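Local coordinates for protein Niban 2 (Homo sapiens, PDB 7CTP) that may play a role in suppressing apoptosis and may promote melanoma cell invasion, seen here as a large piece holding its PH domain and a helical region, at residues 340-345 against 493-498; 352-357 against 489-494; 361-366 against 402-407; 411-416 against 426-431. All coordinates share one frame; numbering follows the deposited sequence.

Contact 1. Residues 340-345 against 493-498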
# COMPACT_ATOMS: atom_id res chain seq x y z
N PRO A 340 -2.05 -28.17 2.90
CA PRO A 340 -1.69 -28.74 1.59
C PRO A 340 -1.31 -27.71 0.55
O PRO A 340 -0.61 -28.05 -0.41
CB PRO A 340 -2.96 -29.49 1.17
CG PRO A 340 -3.65 -29.80 2.43
CD PRO A 340 -3.38 -28.63 3.32
N TYR A 341 -1.76 -26.47 0.70
CA TYR A 341 -1.63 -25.48 -0.35
C TYR A 341 -0.57 -24.43 -0.06
O TYR A 341 -0.24 -23.65 -0.96
CB TYR A 341 -2.99 -24.81 -0.60
CG TYR A 341 -4.08 -25.82 -0.83
CD1 TYR A 341 -4.21 -26.45 -2.07
CD2 TYR A 341 -4.96 -26.18 0.18
CE1 TYR A 341 -5.20 -27.39 -2.29
CE2 TYR A 341 -5.95 -27.12 -0.03
CZ TYR A 341 -6.07 -27.72 -1.27
OH TYR A 341 -7.05 -28.66 -1.50
N ILE A 342 -0.02 -24.40 1.15
CA ILE A 342 1.01 -23.42 1.49
C ILE A 342 2.22 -23.51 0.57
O ILE A 342 2.72 -22.46 0.13
CB ILE A 342 1.38 -23.53 2.97
CG1 ILE A 342 0.16 -23.24 3.85
CG2 ILE A 342 2.51 -22.57 3.31
CD1 ILE A 342 -0.62 -22.04 3.38
N PRO A 343 2.75 -24.70 0.24
CA PRO A 343 3.93 -24.72 -0.65
C PRO A 343 3.68 -24.08 -2.01
O PRO A 343 4.52 -23.32 -2.49
CB PRO A 343 4.23 -26.22 -0.77
CG PRO A 343 3.71 -26.80 0.49
CD PRO A 343 2.44 -26.05 0.75
N SER A 344 2.53 -24.36 -2.63
CA SER A 344 2.24 -23.81 -3.95
C SER A 344 2.10 -22.29 -3.90
O SER A 344 2.60 -21.59 -4.78
CB SER A 344 0.99 -24.45 -4.53
OG SER A 344 0.75 -23.93 -5.83
N ILE A 345 1.40 -21.78 -2.89
CA ILE A 345 1.22 -20.33 -2.77
C ILE A 345 2.56 -19.65 -2.54
O ILE A 345 2.87 -18.62 -3.16
CB ILE A 345 0.22 -20.00 -1.66
CG1 ILE A 345 -1.16 -20.55 -2.01
CG2 ILE A 345 0.14 -18.48 -1.45
CD1 ILE A 345 -2.13 -20.56 -0.84
N GLU A 493 4.46 -12.90 6.11
CA GLU A 493 3.33 -11.98 6.20
C GLU A 493 2.27 -12.31 5.16
O GLU A 493 1.08 -12.36 5.48
CB GLU A 493 3.81 -10.53 6.03
CG GLU A 493 2.67 -9.53 5.87
CD GLU A 493 3.12 -8.10 5.58
OE1 GLU A 493 2.99 -7.25 6.49
OE2 GLU A 493 3.56 -7.82 4.44
N ALA A 494 2.68 -12.56 3.91
CA ALA A 494 1.73 -12.81 2.83
C ALA A 494 0.98 -14.12 3.06
O ALA A 494 -0.24 -14.19 2.83
CB ALA A 494 2.44 -12.82 1.49
N LEU A 495 1.68 -15.16 3.49
CA LEU A 495 1.02 -16.43 3.76
C LEU A 495 0.01 -16.30 4.89
O LEU A 495 -1.07 -16.89 4.84
CB LEU A 495 2.05 -17.50 4.10
CG LEU A 495 2.89 -18.00 2.93
CD1 LEU A 495 3.93 -18.98 3.44
CD2 LEU A 495 1.99 -18.67 1.93
N LEU A 496 0.36 -15.54 5.93
CA LEU A 496 -0.57 -15.29 7.02
C LEU A 496 -1.79 -14.51 6.54
O LEU A 496 -2.92 -14.80 6.93
CB LEU A 496 0.13 -14.54 8.15
CG LEU A 496 1.12 -15.34 8.99
CD1 LEU A 496 1.90 -14.44 9.92
CD2 LEU A 496 0.36 -16.40 9.79
N GLN A 497 -1.57 -13.51 5.69
CA GLN A 497 -2.67 -12.67 5.22
C GLN A 497 -3.58 -13.40 4.24
O GLN A 497 -4.71 -12.96 4.04
CB GLN A 497 -2.11 -11.40 4.59
CG GLN A 497 -1.55 -10.45 5.64
CD GLN A 497 -0.95 -9.19 5.05
OE1 GLN A 497 -1.23 -8.82 3.92
NE2 GLN A 497 -0.16 -8.49 5.85
N ILE A 498 -3.12 -14.49 3.63
CA ILE A 498 -4.01 -15.32 2.81
C ILE A 498 -4.72 -16.38 3.66
O ILE A 498 -5.91 -16.63 3.48
CB ILE A 498 -3.22 -15.97 1.66
CG1 ILE A 498 -2.84 -14.92 0.61
CG2 ILE A 498 -4.04 -17.11 1.04
CD1 ILE A 498 -1.64 -15.29 -0.23
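I342, in the opening turn of helix 342-378, is the first residue of 340-345 to meet L495 on helix 464-511. Its CG2 branch does the touching: CG2 stands anti to the backbone N (chi1 -62° for CG1), which brings I342 CG2 to 3.9 Å from L495 CD1, with L495 CD2 at 4.2 Å from the same atom. The two side chains cross obliquely, the leucine fork facing one methyl. One turn of helix is closed by the backbone bond from I345 N to Y341 O. I345, three residues on from I342, presents its CG2 to the same leucine: this methyl lies 3.9 Å from L495 CD2 and also 3.9 Å from I498 CD1, and the I345 side chain runs antiparallel to those of L495 and I498. L495 CD2 is thus shared by the CG2 methyls of two isoleucines. No hydrogen bond crosses, and all four touching residues are buried, so the 204 Å² covered here is purely apolar interhelical packing. Around it, helix 532-555 adds A551 against I342 and I548 against L495. The loop residues L413 and L416 cover I345, while S424 of helix 422-455 reaches I498.

Contact 2. Residues 352-357 against 489-494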
# COMPACT_ATOMS: atom_id res chain seq x y z
N PRO A 352 8.81 -14.54 -8.55
CA PRO A 352 8.96 -13.16 -9.05
C PRO A 352 9.60 -12.23 -8.03
O PRO A 352 10.40 -11.37 -8.41
CB PRO A 352 7.52 -12.75 -9.37
CG PRO A 352 6.68 -13.60 -8.49
CD PRO A 352 7.38 -14.91 -8.43
N THR A 353 9.27 -12.39 -6.75
CA THR A 353 9.84 -11.53 -5.71
C THR A 353 11.35 -11.65 -5.68
O THR A 353 12.06 -10.64 -5.59
CB THR A 353 9.27 -11.89 -4.34
OG1 THR A 353 7.84 -11.79 -4.36
CG2 THR A 353 9.84 -10.94 -3.28
N SER A 354 11.86 -12.88 -5.72
CA SER A 354 13.31 -13.09 -5.66
C SER A 354 13.99 -12.60 -6.93
O SER A 354 15.10 -12.06 -6.87
CB SER A 354 13.61 -14.56 -5.39
OG SER A 354 13.09 -14.93 -4.12
N GLN A 355 13.35 -12.79 -8.09
CA GLN A 355 13.87 -12.20 -9.31
C GLN A 355 13.97 -10.69 -9.19
O GLN A 355 14.95 -10.08 -9.64
CB GLN A 355 12.99 -12.58 -10.50
CG GLN A 355 13.11 -14.03 -10.91
CD GLN A 355 12.14 -14.41 -12.00
OE1 GLN A 355 11.23 -13.66 -12.32
NE2 GLN A 355 12.34 -15.59 -12.58
N GLY A 356 12.97 -10.06 -8.57
CA GLY A 356 12.99 -8.61 -8.43
C GLY A 356 14.11 -8.12 -7.54
O GLY A 356 14.79 -7.13 -7.85
N PHE A 357 14.33 -8.79 -6.41
CA PHE A 357 15.40 -8.38 -5.50
C PHE A 357 16.77 -8.61 -6.14
O PHE A 357 17.69 -7.81 -5.96
CB PHE A 357 15.29 -9.13 -4.18
CG PHE A 357 14.32 -8.51 -3.19
CD1 PHE A 357 12.95 -8.59 -3.40
CD2 PHE A 357 14.78 -7.85 -2.07
CE1 PHE A 357 12.06 -8.02 -2.51
CE2 PHE A 357 13.89 -7.28 -1.16
CZ PHE A 357 12.53 -7.37 -1.39
N ARG A 489 10.41 -12.28 5.80
CA ARG A 489 9.33 -11.59 6.51
C ARG A 489 8.15 -11.34 5.58
O ARG A 489 6.98 -11.49 5.98
CB ARG A 489 9.85 -10.27 7.08
CG ARG A 489 8.87 -9.52 7.99
CD ARG A 489 9.43 -8.13 8.33
NE ARG A 489 10.89 -8.15 8.41
CZ ARG A 489 11.69 -7.17 7.97
NH1 ARG A 489 11.18 -6.08 7.42
NH2 ARG A 489 13.01 -7.29 8.10
N PHE A 490 8.43 -10.97 4.33
CA PHE A 490 7.38 -10.69 3.37
C PHE A 490 6.59 -11.95 3.03
O PHE A 490 5.36 -11.92 2.98
CB PHE A 490 8.01 -10.08 2.11
CG PHE A 490 7.06 -9.90 0.96
CD1 PHE A 490 6.01 -8.99 1.03
CD2 PHE A 490 7.22 -10.64 -0.20
CE1 PHE A 490 5.14 -8.83 -0.05
CE2 PHE A 490 6.36 -10.48 -1.27
CZ PHE A 490 5.32 -9.58 -1.19
N PHE A 491 7.29 -13.07 2.82
CA PHE A 491 6.61 -14.31 2.49
C PHE A 491 5.76 -14.80 3.67
O PHE A 491 4.65 -15.30 3.47
CB PHE A 491 7.61 -15.40 2.10
CG PHE A 491 8.45 -15.05 0.90
CD1 PHE A 491 7.95 -14.27 -0.12
CD2 PHE A 491 9.74 -15.53 0.80
CE1 PHE A 491 8.74 -13.96 -1.23
CE2 PHE A 491 10.53 -15.23 -0.28
CZ PHE A 491 10.03 -14.45 -1.30
N ARG A 492 6.30 -14.68 4.89
CA ARG A 492 5.56 -15.07 6.08
C ARG A 492 4.30 -14.22 6.24
O ARG A 492 3.21 -14.74 6.46
CB ARG A 492 6.47 -14.94 7.31
CG ARG A 492 5.79 -14.91 8.68
CD ARG A 492 6.67 -14.14 9.67
NE ARG A 492 6.20 -14.21 11.05
CZ ARG A 492 5.28 -13.41 11.58
NH1 ARG A 492 4.93 -13.55 12.85
NH2 ARG A 492 4.70 -12.47 10.84
N GLU A 493 4.46 -12.90 6.11
CA GLU A 493 3.33 -11.98 6.20
C GLU A 493 2.27 -12.31 5.16
O GLU A 493 1.08 -12.36 5.48
CB GLU A 493 3.81 -10.53 6.03
CG GLU A 493 2.67 -9.53 5.87
CD GLU A 493 3.12 -8.10 5.58
OE1 GLU A 493 2.99 -7.25 6.49
OE2 GLU A 493 3.56 -7.82 4.44
N ALA A 494 2.68 -12.56 3.91
CA ALA A 494 1.73 -12.81 2.83
C ALA A 494 0.98 -14.12 3.06
O ALA A 494 -0.24 -14.19 2.83
CB ALA A 494 2.44 -12.82 1.49
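T353 meets F490 and F491 with CB, OG1 and CG2. Its CB lies in the plane of the F491 ring, at the edge, 3.8 Å from F491 CE1. Beyond CB the chain forks. OG1, anti to the carbonyl carbon (chi1 -57°), approaches the edge of the other ring at 3.7 Å from F490 CE2, and is hydrogen-bonded to L349 O one turn back, so the hydroxyl is satisfied within its own helix. The methyl CG2 is displaced from both ring planes, with F491 CE1 at 3.8 Å and F490 CE2 at 4.0 Å. The elements joined are two near-antiparallel helices of the helical region, whose local axes approach no closer than 12.3 Å, with 154° between their N-to-C directions; at that spacing it is the long phenylalanine side chains that bridge the gap. An alanine here would keep CB but is likely to take OG1 and CG2 from beside F490, leave F491 only the CB contact from this residue, and remove the hydroxyl bonded to L349 O. Next along, S354 OG stands 4.2 Å from F491 CZ, again at the ring edge near its plane, and bonds to M350 O. L349 of helix 342-378 packs on both rings, and A432 of helix 422-455 on F490.

Contact 3. Residues 361-366 against 402-407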
# COMPACT_ATOMS: atom_id res chain seq x y z
N ARG A 361 19.76 -5.81 -7.17
CA ARG A 361 21.18 -6.02 -6.95
C ARG A 361 21.97 -5.78 -8.24
O ARG A 361 23.00 -5.09 -8.24
CB ARG A 361 21.41 -7.44 -6.43
CG ARG A 361 22.80 -7.73 -5.85
CD ARG A 361 23.02 -9.24 -5.76
NE ARG A 361 24.09 -9.62 -4.84
CZ ARG A 361 25.37 -9.73 -5.20
NH1 ARG A 361 25.73 -9.48 -6.44
NH2 ARG A 361 26.28 -10.10 -4.30
N ASP A 362 21.47 -6.32 -9.35
CA ASP A 362 22.18 -6.18 -10.62
C ASP A 362 22.20 -4.73 -11.09
O ASP A 362 23.22 -4.25 -11.60
CB ASP A 362 21.55 -7.08 -11.67
CG ASP A 362 21.69 -8.56 -11.34
OD1 ASP A 362 22.44 -8.89 -10.39
OD2 ASP A 362 21.06 -9.39 -12.03
N VAL A 363 21.09 -4.01 -10.91
CA VAL A 363 21.05 -2.61 -11.30
C VAL A 363 21.99 -1.79 -10.43
O VAL A 363 22.69 -0.89 -10.92
CB VAL A 363 19.60 -2.08 -11.24
CG1 VAL A 363 19.58 -0.56 -11.32
CG2 VAL A 363 18.77 -2.68 -12.39
N PHE A 364 22.02 -2.08 -9.13
CA PHE A 364 22.92 -1.39 -8.22
C PHE A 364 24.37 -1.62 -8.62
O PHE A 364 25.16 -0.67 -8.72
CB PHE A 364 22.67 -1.89 -6.80
CG PHE A 364 23.67 -1.40 -5.79
CD1 PHE A 364 23.76 -0.05 -5.49
CD2 PHE A 364 24.50 -2.30 -5.14
CE1 PHE A 364 24.69 0.40 -4.56
CE2 PHE A 364 25.43 -1.85 -4.21
CZ PHE A 364 25.52 -0.51 -3.92
N PHE A 365 24.72 -2.88 -8.86
CA PHE A 365 26.08 -3.25 -9.26
C PHE A 365 26.50 -2.53 -10.53
O PHE A 365 27.63 -2.04 -10.63
CB PHE A 365 26.14 -4.76 -9.43
CG PHE A 365 27.53 -5.31 -9.64
CD1 PHE A 365 28.28 -5.72 -8.56
CD2 PHE A 365 28.05 -5.45 -10.91
CE1 PHE A 365 29.55 -6.24 -8.73
CE2 PHE A 365 29.32 -5.97 -11.09
CZ PHE A 365 30.07 -6.36 -10.00
N LYS A 366 25.60 -2.47 -11.52
CA LYS A 366 25.92 -1.80 -12.78
C LYS A 366 26.14 -0.30 -12.59
O LYS A 366 27.07 0.27 -13.16
CB LYS A 366 24.80 -2.04 -13.79
CG LYS A 366 24.87 -1.16 -15.03
CD LYS A 366 23.71 -1.42 -15.96
CE LYS A 366 23.53 -0.27 -16.93
NZ LYS A 366 24.83 0.06 -17.58
N GLN A 402 12.62 0.31 -13.41
CA GLN A 402 11.47 -0.35 -14.03
C GLN A 402 11.72 -1.84 -14.26
O GLN A 402 10.80 -2.65 -14.12
CB GLN A 402 11.09 0.33 -15.33
CG GLN A 402 10.57 1.75 -15.15
CD GLN A 402 9.53 1.86 -14.03
OE1 GLN A 402 8.75 0.94 -13.79
NE2 GLN A 402 9.54 3.00 -13.34
N SER A 403 12.95 -2.21 -14.62
CA SER A 403 13.24 -3.62 -14.86
C SER A 403 13.12 -4.44 -13.57
O SER A 403 12.84 -5.64 -13.63
CB SER A 403 14.63 -3.78 -15.48
OG SER A 403 15.66 -3.47 -14.54
N CYS A 404 13.33 -3.81 -12.41
CA CYS A 404 13.10 -4.50 -11.14
C CYS A 404 11.61 -4.69 -10.88
O CYS A 404 11.16 -5.80 -10.56
CB CYS A 404 13.74 -3.73 -9.98
SG CYS A 404 15.42 -3.13 -10.28
N TYR A 405 10.85 -3.60 -11.00
CA TYR A 405 9.41 -3.66 -10.72
C TYR A 405 8.72 -4.64 -11.66
O TYR A 405 7.81 -5.37 -11.25
CB TYR A 405 8.82 -2.25 -10.85
CG TYR A 405 9.32 -1.22 -9.85
CD1 TYR A 405 9.65 -1.58 -8.55
CD2 TYR A 405 9.45 0.12 -10.20
CE1 TYR A 405 10.10 -0.62 -7.61
CE2 TYR A 405 9.90 1.09 -9.28
CZ TYR A 405 10.22 0.70 -7.99
OH TYR A 405 10.66 1.62 -7.08
N GLU A 406 9.18 -4.69 -12.92
CA GLU A 406 8.57 -5.56 -13.93
C GLU A 406 8.61 -7.03 -13.54
O GLU A 406 7.77 -7.82 -14.00
CB GLU A 406 9.28 -5.36 -15.28
CG GLU A 406 8.60 -6.06 -16.48
CD GLU A 406 9.08 -7.49 -16.71
OE1 GLU A 406 10.11 -7.90 -16.13
OE2 GLU A 406 8.43 -8.20 -17.50
N LYS A 407 9.57 -7.43 -12.69
CA LYS A 407 9.65 -8.84 -12.29
C LYS A 407 8.40 -9.30 -11.57
O LYS A 407 8.08 -10.50 -11.58
CB LYS A 407 10.89 -9.07 -11.41
CG LYS A 407 12.22 -8.77 -12.09
CD LYS A 407 12.44 -9.63 -13.33
CE LYS A 407 13.88 -9.51 -13.81
NZ LYS A 407 14.04 -9.97 -15.23
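One of the points where the short helix 402-405 meets the long helix 342-378 of the helical region is V363, which touches S403 and C404. The evidence is a small interface: 82 Å² is covered, and the nearest CA atoms, V363 and C404, are 8.2 Å apart. V363 touches with a single methyl. CG2 lies beside the backbone N and anti to the carbonyl carbon, because CG1 takes the place anti to N (chi1 166°). That methyl faces the gap between the serine hydroxyl and the cysteine sulfur, at 3.9 Å from S403 OG and 4.0 Å from C404 SG, while S403 OG and C404 SG stand 4.3 Å from each other. The contact with sulfur is apolar; no hydrogen bond crosses. S403 OG is held in place by a hydrogen bond to E359, a turn before V363 on the same long helix, so the hydroxyl fastens the two helices at a point next to the methyl. C404 also packs on E359 and V360. M440 of helix 422-455 covers V363. Y405, which does not touch 361-366, makes a cation-pi contact with R191 and touches D188, both on helix 176-194, which follows the last strand of the antiparallel sheet as the C-terminal helix of a PH fold does.

Contact 4. Residues 411-416 against 426-431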
# COMPACT_ATOMS: atom_id res chain seq x y z
N LEU A 411 3.38 -12.24 -11.31
CA LEU A 411 2.81 -12.84 -10.11
C LEU A 411 1.35 -13.20 -10.35
O LEU A 411 0.57 -12.39 -10.84
CB LEU A 411 2.91 -11.88 -8.93
CG LEU A 411 2.19 -12.38 -7.67
CD1 LEU A 411 2.82 -13.68 -7.19
CD2 LEU A 411 2.19 -11.33 -6.57
N ARG A 412 0.99 -14.44 -9.99
CA ARG A 412 -0.40 -14.87 -9.97
C ARG A 412 -0.60 -15.79 -8.77
O ARG A 412 0.03 -16.84 -8.68
CB ARG A 412 -0.78 -15.59 -11.28
CG ARG A 412 -0.82 -14.66 -12.48
CD ARG A 412 -1.34 -15.33 -13.74
NE ARG A 412 -2.78 -15.60 -13.68
CZ ARG A 412 -3.31 -16.78 -13.34
NH1 ARG A 412 -2.51 -17.79 -13.04
NH2 ARG A 412 -4.62 -16.93 -13.31
N LEU A 413 -1.47 -15.38 -7.85
CA LEU A 413 -1.70 -16.08 -6.59
C LEU A 413 -3.11 -16.65 -6.57
O LEU A 413 -4.07 -15.95 -6.92
CB LEU A 413 -1.51 -15.16 -5.39
CG LEU A 413 -0.12 -14.65 -5.03
CD1 LEU A 413 -0.21 -13.50 -4.04
CD2 LEU A 413 0.75 -15.77 -4.47
N ASP A 414 -3.23 -17.91 -6.16
CA ASP A 414 -4.54 -18.48 -5.86
C ASP A 414 -4.92 -18.15 -4.42
O ASP A 414 -4.06 -17.99 -3.56
CB ASP A 414 -4.54 -20.00 -6.04
CG ASP A 414 -4.78 -20.43 -7.47
OD1 ASP A 414 -4.85 -19.57 -8.37
OD2 ASP A 414 -4.92 -21.65 -7.69
N GLY A 415 -6.22 -18.04 -4.18
CA GLY A 415 -6.72 -18.03 -2.82
C GLY A 415 -6.89 -19.45 -2.33
O GLY A 415 -6.50 -20.42 -2.98
N LEU A 416 -7.50 -19.57 -1.15
CA LEU A 416 -7.70 -20.88 -0.56
C LEU A 416 -9.03 -21.52 -0.98
O LEU A 416 -9.46 -22.50 -0.36
CB LEU A 416 -7.58 -20.79 0.96
CG LEU A 416 -6.11 -20.83 1.39
CD1 LEU A 416 -6.00 -20.59 2.88
CD2 LEU A 416 -5.46 -22.15 1.01
N SER A 426 -2.73 -8.19 -6.52
CA SER A 426 -2.49 -6.75 -6.65
C SER A 426 -1.76 -6.19 -5.44
O SER A 426 -0.74 -5.50 -5.58
CB SER A 426 -3.82 -6.02 -6.86
OG SER A 426 -3.62 -4.63 -6.91
N VAL A 427 -2.27 -6.47 -4.24
CA VAL A 427 -1.68 -5.91 -3.03
C VAL A 427 -0.24 -6.37 -2.87
O VAL A 427 0.65 -5.59 -2.52
CB VAL A 427 -2.54 -6.29 -1.81
CG1 VAL A 427 -1.77 -6.04 -0.52
CG2 VAL A 427 -3.85 -5.49 -1.83
N PHE A 428 0.02 -7.64 -3.16
CA PHE A 428 1.35 -8.17 -2.87
C PHE A 428 2.37 -7.79 -3.94
O PHE A 428 3.56 -7.71 -3.64
CB PHE A 428 1.25 -9.68 -2.66
CG PHE A 428 0.61 -10.02 -1.34
CD1 PHE A 428 1.09 -9.44 -0.17
CD2 PHE A 428 -0.47 -10.86 -1.25
CE1 PHE A 428 0.51 -9.72 1.06
CE2 PHE A 428 -1.06 -11.14 -0.03
CZ PHE A 428 -0.57 -10.57 1.12
N LYS A 429 1.93 -7.48 -5.15
CA LYS A 429 2.84 -6.85 -6.11
C LYS A 429 3.24 -5.46 -5.65
O LYS A 429 4.42 -5.09 -5.74
CB LYS A 429 2.22 -6.80 -7.50
CG LYS A 429 1.90 -8.16 -8.06
CD LYS A 429 1.17 -8.09 -9.40
CE LYS A 429 1.23 -6.72 -10.03
NZ LYS A 429 0.46 -6.69 -11.30
N GLN A 430 2.28 -4.68 -5.16
CA GLN A 430 2.57 -3.33 -4.68
C GLN A 430 3.53 -3.37 -3.50
O GLN A 430 4.52 -2.63 -3.47
CB GLN A 430 1.25 -2.63 -4.31
CG GLN A 430 1.34 -1.53 -3.24
CD GLN A 430 1.58 -0.14 -3.84
OE1 GLN A 430 1.13 0.17 -4.95
NE2 GLN A 430 2.26 0.71 -3.08
N ARG A 431 3.28 -4.27 -2.54
CA ARG A 431 4.15 -4.34 -1.36
C ARG A 431 5.54 -4.81 -1.74
O ARG A 431 6.53 -4.26 -1.26
CB ARG A 431 3.53 -5.25 -0.30
CG ARG A 431 2.18 -4.77 0.19
CD ARG A 431 2.01 -4.92 1.69
NE ARG A 431 0.69 -4.48 2.12
CZ ARG A 431 -0.18 -5.25 2.77
NH1 ARG A 431 -1.37 -4.76 3.13
NH2 ARG A 431 0.14 -6.50 3.07
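The F428 ring receives L413 CD1 at 3.8 Å from F428 CD2, the two side chains crossing at about a right angle; A494 and Q497 of helix 464-511 also pack on this ring. The other flat group is the R431 guanidinium, with V427 CG1 3.7 Å above its plane and over its centre, an aliphatic methyl packed over the guanidinium face within helix 422-455. The larger share of the interface belongs to L411 and K429. L411 has CG anti to the backbone N (chi1 174°), and this reach puts L411 CD2 3.5 Å from K429 CG, a close carbon-carbon contact, and 4.3 Å from F428 CB. L411 CB lies 4.0 Å from K429 CG, so the leucine runs alongside the lysine's aliphatic stem in the opposite direction. The lysine chain then bends at chi3 (14°, nearly eclipsed). All of this is apolar, with no bond across. The polar ties lie just outside: L413 N is hydrogen-bonded to T425 OG1, and the L413 backbone pairs with D421. Through L411 and L413 the loop packs on two helices: on 422-455 they meet K429 and F428, and on 342-378 L411 meets L349 and P352 while L413 meets A348 and L349.

In the fold
Contacts 1 and 2 are successive stations along the same helix pair, 342-378 with 464-511; their centres lie 12 Å apart and their segments share E493 and A494. Contact 4 lies 11 Å from each of them, centre to centre, and touches both: R431 NH2 is hydrogen-bonded to Q497 OE1 at 2.8 Å, and F428 CZ sits 3.6 Å from A494 CA. Contact 3 is farther out, 15 Å from contact 2 and 26 Å from contact 1 between centres, yet P352 CB comes within 3.2 Å of K407 O. All four are structural packing, and helix 342-378 runs through contacts 1, 2 and 3.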